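Local coordinates for protein 2-phospho-L-lactate guanylyltransferase (Methanosarcina mazei, PDB 2I5E) that probably condenses (2S)-2-phospholactate with GTP to form (2S)-lactyl-2-diphospho-5'-guanosine, an activated intermediate in the biosynthesis of coenzyme F420, at residues Arg68-Glu73 against Asn81-Glu86; Lys107-Thr112 against Cys117-Lys122; Thr170-Asp173 against Asp177-Glu180. All blocks are in the same frame, centred on the assembly; numbering follows the deposited sequence.

Interaction 1 of 3, residues Arg68-Glu73 against Asn81-Glu86; sequences RVLLDE and NRYLKE
R82 on the helix and D72, just past the end of the strand, meet through charge alone. D72 OD2 stands over one face of the R82 guanidinium, 3.7 Å from R82 NE, with the carboxylate and guanidinium planes turned 45° apart. Because the oxygen lies well out of the plane, no N-H is aimed at it, and the pair is a long salt bridge rather than a hydrogen-bonded one. The bend of the R82 chain at its third torsion turns the guanidinium aside at the end of an otherwise extended arm. An arginine suits this place, since R82 is solvent-exposed and its long aliphatic part carries the charge across to D72. D72 has a firmer partner close by: OD1 accepts the backbone N-H of K74, an Asx turn that holds the carboxylate as the chain leaves the strand.

Deeper in, the contact turns apolar. The CD2 methyl of L70 meets the edge of the Y83 ring in its plane, 3.7 Å from Y83 CE1, and the two side chains are set squarely across one another. Y83 reaches toward the sheet because its first torsion (chi1 -175°) sets CG opposite the backbone N. Tyrosine fits because its ring packs on R5, V7 and V91 while the hydroxyl of this buried residue hydrogen-bonds to D52.

Helix 76-86 thus lies on the sheet and links strand 68-71, at its border, to strand 91-94, parallel to it and beyond 50-55 and 5-9: a beta-alpha-beta crossover of the Rossmann-like core expected of a GT-A type nucleotidyltransferase.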
loop_
_atom_site.group_PDB
_atom_site.type_symbol
_atom_site.label_atom_id
_atom_site.label_comp_id
_atom_site.label_asym_id
_atom_site.label_seq_id
_atom_site.Cartn_x
_atom_site.Cartn_y
_atom_site.Cartn_z
ATOM N N ARG A 68 -6.530 -12.266 -26.087
ATOM C CA ARG A 68 -5.680 -12.973 -27.027
ATOM C C ARG A 68 -4.417 -13.621 -26.355
ATOM O O ARG A 68 -3.702 -12.971 -25.640
ATOM C CB ARG A 68 -5.302 -12.021 -28.165
ATOM C CG ARG A 68 -4.501 -12.693 -29.239
ATOM C CD ARG A 68 -4.331 -11.824 -30.435
ATOM N NE ARG A 68 -3.138 -10.976 -30.414
ATOM C CZ ARG A 68 -3.131 -9.668 -30.138
ATOM N NH1 ARG A 68 -4.261 -9.036 -29.825
ATOM N NH2 ARG A 68 -1.993 -8.975 -30.200
ATOM N N VAL A 69 -4.124 -14.875 -26.621
ATOM C CA VAL A 69 -3.089 -15.524 -25.919
ATOM C C VAL A 69 -1.916 -15.398 -26.839
ATOM O O VAL A 69 -2.016 -15.721 -28.014
ATOM C CB VAL A 69 -3.395 -17.021 -25.593
ATOM C CG1 VAL A 69 -2.159 -17.729 -25.144
ATOM C CG2 VAL A 69 -4.499 -17.180 -24.484
ATOM N N LEU A 70 -0.803 -14.906 -26.320
ATOM C CA LEU A 70 0.390 -14.674 -27.107
ATOM C C LEU A 70 1.472 -15.476 -26.426
ATOM O O LEU A 70 1.692 -15.327 -25.227
ATOM C CB LEU A 70 0.755 -13.194 -27.058
ATOM C CG LEU A 70 0.285 -12.158 -28.067
ATOM C CD1 LEU A 70 -1.102 -11.901 -27.824
ATOM C CD2 LEU A 70 1.081 -10.964 -27.753
ATOM N N LEU A 71 2.175 -16.295 -27.167
ATOM C CA LEU A 71 3.131 -17.189 -26.573
ATOM C C LEU A 71 4.547 -16.764 -26.836
ATOM O O LEU A 71 4.910 -16.464 -27.927
ATOM C CB LEU A 71 2.936 -18.609 -27.067
ATOM C CG LEU A 71 1.582 -19.290 -26.957
ATOM C CD1 LEU A 71 1.612 -20.576 -27.641
ATOM C CD2 LEU A 71 1.182 -19.467 -25.562
ATOM N N ASP A 72 5.344 -16.755 -25.797
ATOM C CA ASP A 72 6.689 -16.372 -25.917
ATOM C C ASP A 72 7.415 -17.070 -24.808
ATOM O O ASP A 72 7.274 -16.753 -23.638
ATOM C CB ASP A 72 6.818 -14.837 -25.831
ATOM C CG ASP A 72 8.228 -14.358 -26.140
ATOM O OD1 ASP A 72 9.173 -15.156 -26.019
ATOM O OD2 ASP A 72 8.401 -13.198 -26.539
ATOM N N GLU A 73 8.200 -18.053 -25.176
ATOM C CA GLU A 73 9.020 -18.763 -24.209
ATOM C C GLU A 73 10.211 -17.970 -23.635
ATOM O O GLU A 73 10.845 -18.477 -22.758
ATOM C CB GLU A 73 9.528 -20.030 -24.837
ATOM C CG GLU A 73 8.449 -20.713 -25.722
ATOM C CD GLU A 73 9.055 -21.892 -26.476
ATOM O OE1 GLU A 73 8.851 -21.945 -27.725
ATOM O OE2 GLU A 73 9.758 -22.716 -25.807
ATOM N N ASN A 81 9.919 -6.849 -23.676
ATOM C CA ASN A 81 10.649 -5.827 -24.428
ATOM C C ASN A 81 10.478 -6.014 -25.966
ATOM O O ASN A 81 10.320 -5.013 -26.687
ATOM C CB ASN A 81 12.087 -5.787 -24.006
ATOM C CG ASN A 81 12.309 -4.839 -22.851
ATOM O OD1 ASN A 81 11.732 -3.762 -22.793
ATOM N ND2 ASN A 81 13.172 -5.243 -21.897
ATOM N N ARG A 82 10.394 -7.282 -26.432
ATOM C CA ARG A 82 9.903 -7.595 -27.802
ATOM C C ARG A 82 8.459 -7.070 -28.125
ATOM O O ARG A 82 8.236 -6.357 -29.085
ATOM C CB ARG A 82 10.055 -9.103 -28.058
ATOM C CG ARG A 82 10.023 -9.553 -29.554
ATOM C CD ARG A 82 10.354 -11.065 -29.660
ATOM N NE ARG A 82 9.165 -11.882 -29.891
ATOM C CZ ARG A 82 9.167 -13.059 -30.539
ATOM N NH1 ARG A 82 10.320 -13.564 -31.011
ATOM N NH2 ARG A 82 8.022 -13.754 -30.700
ATOM N N TYR A 83 7.495 -7.325 -27.230
ATOM C CA TYR A 83 6.155 -6.797 -27.345
ATOM C C TYR A 83 6.177 -5.258 -27.427
ATOM O O TYR A 83 5.529 -4.646 -28.285
ATOM C CB TYR A 83 5.385 -7.279 -26.124
ATOM C CG TYR A 83 3.915 -6.921 -26.118
ATOM C CD1 TYR A 83 2.971 -7.831 -26.544
ATOM C CD2 TYR A 83 3.489 -5.646 -25.742
ATOM C CE1 TYR A 83 1.641 -7.489 -26.513
ATOM C CE2 TYR A 83 2.147 -5.317 -25.726
ATOM C CZ TYR A 83 1.255 -6.271 -26.088
ATOM O OH TYR A 83 -0.068 -5.953 -26.054
ATOM N N LEU A 84 6.916 -4.611 -26.548
ATOM C CA LEU A 84 7.047 -3.191 -26.630
ATOM C C LEU A 84 7.556 -2.719 -28.022
ATOM O O LEU A 84 6.974 -1.808 -28.569
ATOM C CB LEU A 84 7.953 -2.656 -25.506
ATOM C CG LEU A 84 7.316 -2.424 -24.102
ATOM C CD1 LEU A 84 8.348 -1.638 -23.276
ATOM C CD2 LEU A 84 6.049 -1.624 -24.204
ATOM N N LYS A 85 8.618 -3.333 -28.558
ATOM C CA LYS A 85 9.174 -3.011 -29.906
ATOM C C LYS A 85 8.153 -3.069 -31.073
ATOM O O LYS A 85 8.274 -2.330 -32.048
ATOM C CB LYS A 85 10.352 -3.935 -30.248
ATOM C CG LYS A 85 11.617 -3.697 -29.407
ATOM C CD LYS A 85 12.814 -4.651 -29.802
ATOM C CE LYS A 85 13.520 -5.226 -28.515
ATOM N NZ LYS A 85 14.434 -4.206 -27.871
ATOM N N GLU A 86 7.145 -3.940 -30.947
ATOM C CA GLU A 86 6.242 -4.222 -32.025
ATOM C C GLU A 86 4.985 -3.398 -31.853
ATOM O O GLU A 86 4.205 -3.254 -32.804
ATOM C CB GLU A 86 5.981 -5.740 -32.089
ATOM C CG GLU A 86 7.212 -6.532 -32.662
ATOM C CD GLU A 86 7.295 -8.002 -32.267
ATOM O OE1 GLU A 86 6.329 -8.569 -31.670
ATOM O OE2 GLU A 86 8.340 -8.630 -32.581
#

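Interaction 2 of 3, residues Lys107-Thr112 against Cys117-Lys122; sequences KEISST and CIVPGK
The backbones of I109 and C117 come closest, their CA atoms 6.3 Å apart, beside the type I beta turn from I109 to T112, after which the chain heads into the strand. No hydrogen bond joins the segments. The turn is closed within itself by T112 N donating to I109 O over 3.3 Å, and S111 OG bonds to K107 O at 2.6 Å, tying S111 back to K107 in the helix.

Across the gap C117 meets two residues of the turn. Its CB lies 3.7 Å from I109 O and 3.8 Å from T112 CG2, while its SG meets I109 CG2 at 3.8 Å. Cysteine suits this place, being small enough to pack against the turn and apolar enough for its lining. I109 divides its branches between two partners: CG2, anti to the backbone N, goes to C117, whereas the other branch carries CD1 along the strand to V119 CG2, 3.7 Å away, the I109 and V119 side chains lying nearly perpendicular. T112 turns its methyl CG2 to C117, and its hydroxyl bonds to E161.

Strand 116-120 runs between strands 126-131 and 160-162. C117 and V119 face helix 103-109, F130 and Y163 also pack in this layer, and I118 points to the other side of the sheet, where F146 and H149 of helix 145-154 receive it.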
loop_
_atom_site.group_PDB
_atom_site.type_symbol
_atom_site.label_atom_id
_atom_site.label_comp_id
_atom_site.label_asym_id
_atom_site.label_seq_id
_atom_site.Cartn_x
_atom_site.Cartn_y
_atom_site.Cartn_z
ATOM N N LYS A 107 -8.655 3.036 -15.538
ATOM C CA LYS A 107 -9.057 4.305 -16.227
ATOM C C LYS A 107 -8.094 5.386 -15.836
ATOM O O LYS A 107 -7.554 6.013 -16.723
ATOM C CB LYS A 107 -10.541 4.718 -15.907
ATOM C CG LYS A 107 -11.589 3.792 -16.607
ATOM C CD LYS A 107 -13.028 3.788 -16.009
ATOM C CE LYS A 107 -13.707 5.181 -15.831
ATOM N NZ LYS A 107 -15.295 5.216 -16.149
ATOM N N GLU A 108 -7.820 5.565 -14.530
ATOM C CA GLU A 108 -6.904 6.657 -14.098
ATOM C C GLU A 108 -5.484 6.454 -14.495
ATOM O O GLU A 108 -4.800 7.404 -14.902
ATOM C CB GLU A 108 -6.961 6.998 -12.592
ATOM C CG GLU A 108 -8.354 7.121 -12.034
ATOM C CD GLU A 108 -8.408 7.573 -10.553
ATOM O OE1 GLU A 108 -9.519 7.887 -10.080
ATOM O OE2 GLU A 108 -7.379 7.566 -9.849
ATOM N N ILE A 109 -4.991 5.223 -14.376
ATOM C CA ILE A 109 -3.607 4.977 -14.815
ATOM C C ILE A 109 -3.366 5.331 -16.290
ATOM O O ILE A 109 -2.385 6.040 -16.658
ATOM C CB ILE A 109 -3.164 3.575 -14.520
ATOM C CG1 ILE A 109 -3.059 3.360 -13.031
ATOM C CG2 ILE A 109 -1.690 3.268 -15.143
ATOM C CD1 ILE A 109 -3.338 1.784 -12.625
ATOM N N SER A 110 -4.232 4.856 -17.159
ATOM C CA SER A 110 -4.000 5.085 -18.564
ATOM C C SER A 110 -4.415 6.512 -19.026
ATOM O O SER A 110 -4.259 6.803 -20.165
ATOM C CB SER A 110 -4.745 4.028 -19.386
ATOM O OG SER A 110 -6.106 3.881 -18.986
ATOM N N SER A 111 -4.921 7.372 -18.128
ATOM C CA SER A 111 -5.291 8.791 -18.401
ATOM C C SER A 111 -4.220 9.699 -17.874
ATOM O O SER A 111 -4.413 10.905 -17.811
ATOM C CB SER A 111 -6.588 9.165 -17.689
ATOM O OG SER A 111 -7.578 8.241 -18.136
ATOM N N THR A 112 -3.061 9.140 -17.530
ATOM C CA THR A 112 -2.042 9.975 -16.957
ATOM C C THR A 112 -1.723 11.090 -17.917
ATOM O O THR A 112 -1.914 10.963 -19.136
ATOM C CB THR A 112 -0.758 9.238 -16.659
ATOM O OG1 THR A 112 0.150 10.145 -16.003
ATOM C CG2 THR A 112 -0.148 8.632 -17.915
ATOM N N CYS A 117 3.095 6.076 -16.633
ATOM C CA CYS A 117 2.545 6.003 -15.276
ATOM C C CYS A 117 2.971 4.708 -14.664
ATOM O O CYS A 117 2.914 3.621 -15.282
ATOM C CB CYS A 117 1.055 6.147 -15.248
ATOM S SG CYS A 117 0.334 6.160 -13.623
ATOM N N ILE A 118 3.450 4.837 -13.430
ATOM C CA ILE A 118 3.868 3.694 -12.716
ATOM C C ILE A 118 3.263 3.485 -11.319
ATOM O O ILE A 118 3.199 4.439 -10.483
ATOM C CB ILE A 118 5.334 3.563 -12.819
ATOM C CG1 ILE A 118 5.881 2.627 -11.753
ATOM C CG2 ILE A 118 6.015 4.913 -12.876
ATOM C CD1 ILE A 118 7.265 2.402 -11.972
ATOM N N VAL A 119 2.754 2.266 -11.142
ATOM C CA VAL A 119 2.216 1.704 -9.910
ATOM C C VAL A 119 3.198 0.762 -9.159
ATOM O O VAL A 119 3.557 -0.332 -9.679
ATOM C CB VAL A 119 0.944 0.868 -10.239
ATOM C CG1 VAL A 119 0.134 0.564 -8.977
ATOM C CG2 VAL A 119 0.124 1.663 -11.260
ATOM N N PRO A 120 3.638 1.185 -7.946
ATOM C CA PRO A 120 4.579 0.396 -7.161
ATOM C C PRO A 120 3.868 -0.810 -6.647
ATOM O O PRO A 120 2.636 -0.752 -6.427
ATOM C CB PRO A 120 4.967 1.292 -5.998
ATOM C CG PRO A 120 3.873 2.388 -5.908
ATOM C CD PRO A 120 3.205 2.437 -7.261
ATOM N N GLY A 121 4.600 -1.917 -6.480
ATOM C CA GLY A 121 4.084 -2.952 -5.655
ATOM C C GLY A 121 4.946 -3.022 -4.411
ATOM O O GLY A 121 5.807 -2.142 -4.172
ATOM N N LYS A 122 4.705 -4.009 -3.543
ATOM C CA LYS A 122 5.664 -4.012 -2.370
ATOM C C LYS A 122 7.125 -4.445 -2.702
ATOM O O LYS A 122 7.387 -5.041 -3.755
ATOM C CB LYS A 122 5.154 -4.698 -1.129
ATOM C CG LYS A 122 4.871 -6.117 -1.353
ATOM C CD LYS A 122 4.639 -6.854 0.023
ATOM C CE LYS A 122 3.690 -8.083 -0.237
ATOM N NZ LYS A 122 3.677 -8.538 -1.774
#

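Interaction 3 of 3, residues Thr170-Asp173 against Asp177-Glu180; sequences TDID and DLVE
D177 points its carboxylate from the helix into the bend of the loop, where OD2 accepts the backbone N-H of D173 at 2.7 Å. The bond is fairly straight, 157° at the hydrogen, and uses the anti lone pair, the one turned away from OD1. Three donors hold this oxygen, since E174 N and K122 NZ bind it as well; its 3.2 Å approach to D171 O brings two acceptors together and is not a bond. Aspartate has the reach for this: chi1 of -63° sets CG opposite the carbonyl carbon and swings the short arm over the 171-173 backbone to D173 N.

The I172 and D177 side chains run antiparallel alongside one another, and I172 CG1 lies 3.8 Å from D177 O. Those of I172 and L178 stand roughly at right angles, I172 CG2 touching L178 CD2 at 3.7 Å. At the other end, the T170 methyl CG2 lies 3.6 Å from E180 CB, so glutamate offers its aliphatic stem here while its OE2 bonds to G123 N of the second subunit.

I172 and L178 pack together against F31 of helix 25-45, and L178 and V179 lean on L208 of strand 206-210, so the start of helix 175-184 is wedged between that helix and the small two-stranded sheet.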
loop_
_atom_site.group_PDB
_atom_site.type_symbol
_atom_site.label_atom_id
_atom_site.label_comp_id
_atom_site.label_asym_id
_atom_site.label_seq_id
_atom_site.Cartn_x
_atom_site.Cartn_y
_atom_site.Cartn_z
ATOM N N THR A 170 -1.273 -3.609 -3.939
ATOM C CA THR A 170 -1.315 -4.927 -3.244
ATOM C C THR A 170 -1.268 -6.041 -4.260
ATOM O O THR A 170 -2.295 -6.468 -4.841
ATOM C CB THR A 170 -2.579 -4.975 -2.404
ATOM O OG1 THR A 170 -2.558 -3.817 -1.570
ATOM C CG2 THR A 170 -2.680 -6.194 -1.488
ATOM N N ASP A 171 -0.045 -6.504 -4.525
ATOM C CA ASP A 171 0.158 -7.706 -5.298
ATOM C C ASP A 171 0.174 -8.842 -4.278
ATOM O O ASP A 171 0.558 -8.672 -3.112
ATOM C CB ASP A 171 1.455 -7.660 -6.085
ATOM C CG ASP A 171 2.664 -7.239 -5.232
ATOM O OD1 ASP A 171 2.767 -6.076 -4.832
ATOM O OD2 ASP A 171 3.474 -8.103 -4.928
ATOM N N ILE A 172 -0.213 -10.015 -4.735
ATOM C CA ILE A 172 -0.497 -11.063 -3.796
ATOM C C ILE A 172 0.573 -12.045 -4.080
ATOM O O ILE A 172 0.501 -12.709 -5.114
ATOM C CB ILE A 172 -1.989 -11.582 -3.913
ATOM C CG1 ILE A 172 -2.944 -10.646 -3.072
ATOM C CG2 ILE A 172 -2.123 -12.961 -3.215
ATOM C CD1 ILE A 172 -3.517 -9.577 -3.787
ATOM N N ASP A 173 1.597 -12.106 -3.205
ATOM C CA ASP A 173 2.793 -12.948 -3.458
ATOM C C ASP A 173 3.214 -13.865 -2.299
ATOM O O ASP A 173 3.753 -14.934 -2.484
ATOM C CB ASP A 173 3.998 -12.076 -3.885
ATOM C CG ASP A 173 5.046 -12.851 -4.691
ATOM O OD1 ASP A 173 4.692 -13.649 -5.644
ATOM O OD2 ASP A 173 6.221 -12.635 -4.308
ATOM N N ASP A 177 0.056 -11.380 2.327
ATOM C CA ASP A 177 -0.730 -10.676 1.293
ATOM C C ASP A 177 -2.171 -11.202 1.209
ATOM O O ASP A 177 -3.071 -10.521 0.748
ATOM C CB ASP A 177 -0.072 -10.850 -0.068
ATOM C CG ASP A 177 1.337 -10.207 -0.123
ATOM O OD1 ASP A 177 1.643 -9.339 0.741
ATOM O OD2 ASP A 177 2.117 -10.511 -1.066
ATOM N N LEU A 178 -2.387 -12.423 1.639
ATOM C CA LEU A 178 -3.753 -13.017 1.627
ATOM C C LEU A 178 -4.656 -12.402 2.722
ATOM O O LEU A 178 -5.895 -12.391 2.614
ATOM C CB LEU A 178 -3.606 -14.522 1.871
ATOM C CG LEU A 178 -2.830 -15.404 0.881
ATOM C CD1 LEU A 178 -2.821 -16.960 1.292
ATOM C CD2 LEU A 178 -3.374 -15.173 -0.468
ATOM N N VAL A 179 -4.016 -11.975 3.818
ATOM C CA VAL A 179 -4.630 -11.092 4.806
ATOM C C VAL A 179 -5.241 -9.867 4.118
ATOM O O VAL A 179 -6.412 -9.571 4.388
ATOM C CB VAL A 179 -3.644 -10.672 5.900
ATOM C CG1 VAL A 179 -4.384 -9.918 7.044
ATOM C CG2 VAL A 179 -3.061 -11.966 6.515
ATOM N N GLU A 180 -4.515 -9.189 3.214
ATOM C CA GLU A 180 -4.998 -7.961 2.625
ATOM C C GLU A 180 -6.150 -8.315 1.710
ATOM O O GLU A 180 -7.050 -7.570 1.549
ATOM C CB GLU A 180 -3.922 -7.239 1.756
ATOM C CG GLU A 180 -2.617 -6.882 2.453
ATOM C CD GLU A 180 -2.858 -5.884 3.592
ATOM O OE1 GLU A 180 -3.872 -5.158 3.621
ATOM O OE2 GLU A 180 -2.085 -5.860 4.535
#

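Interactions 1 and 2 both rest on the large mixed sheet, centres about 21 Å apart and without touching. Interaction 3 lies about 27 Å from interaction 1, between centres, on the opposite side of the chain's centre. Interactions 2 and 3 do meet: K122 NZ, beyond the strand of 117-122, lies 2.6 Å from D177 OD2 and 3.2 Å from D171 OD2, so one lysine joins two carboxylates and carries the sheet's end to the 170-180 region. Both contacts also reach the second subunit of the homodimer. Tris molecules, probably from the crystallisation liquor, hydrogen-bond to T170, D171 and the K122 carbonyl, and, far away, another to the D72 carbonyl; they may mark pockets but identify no substrate site.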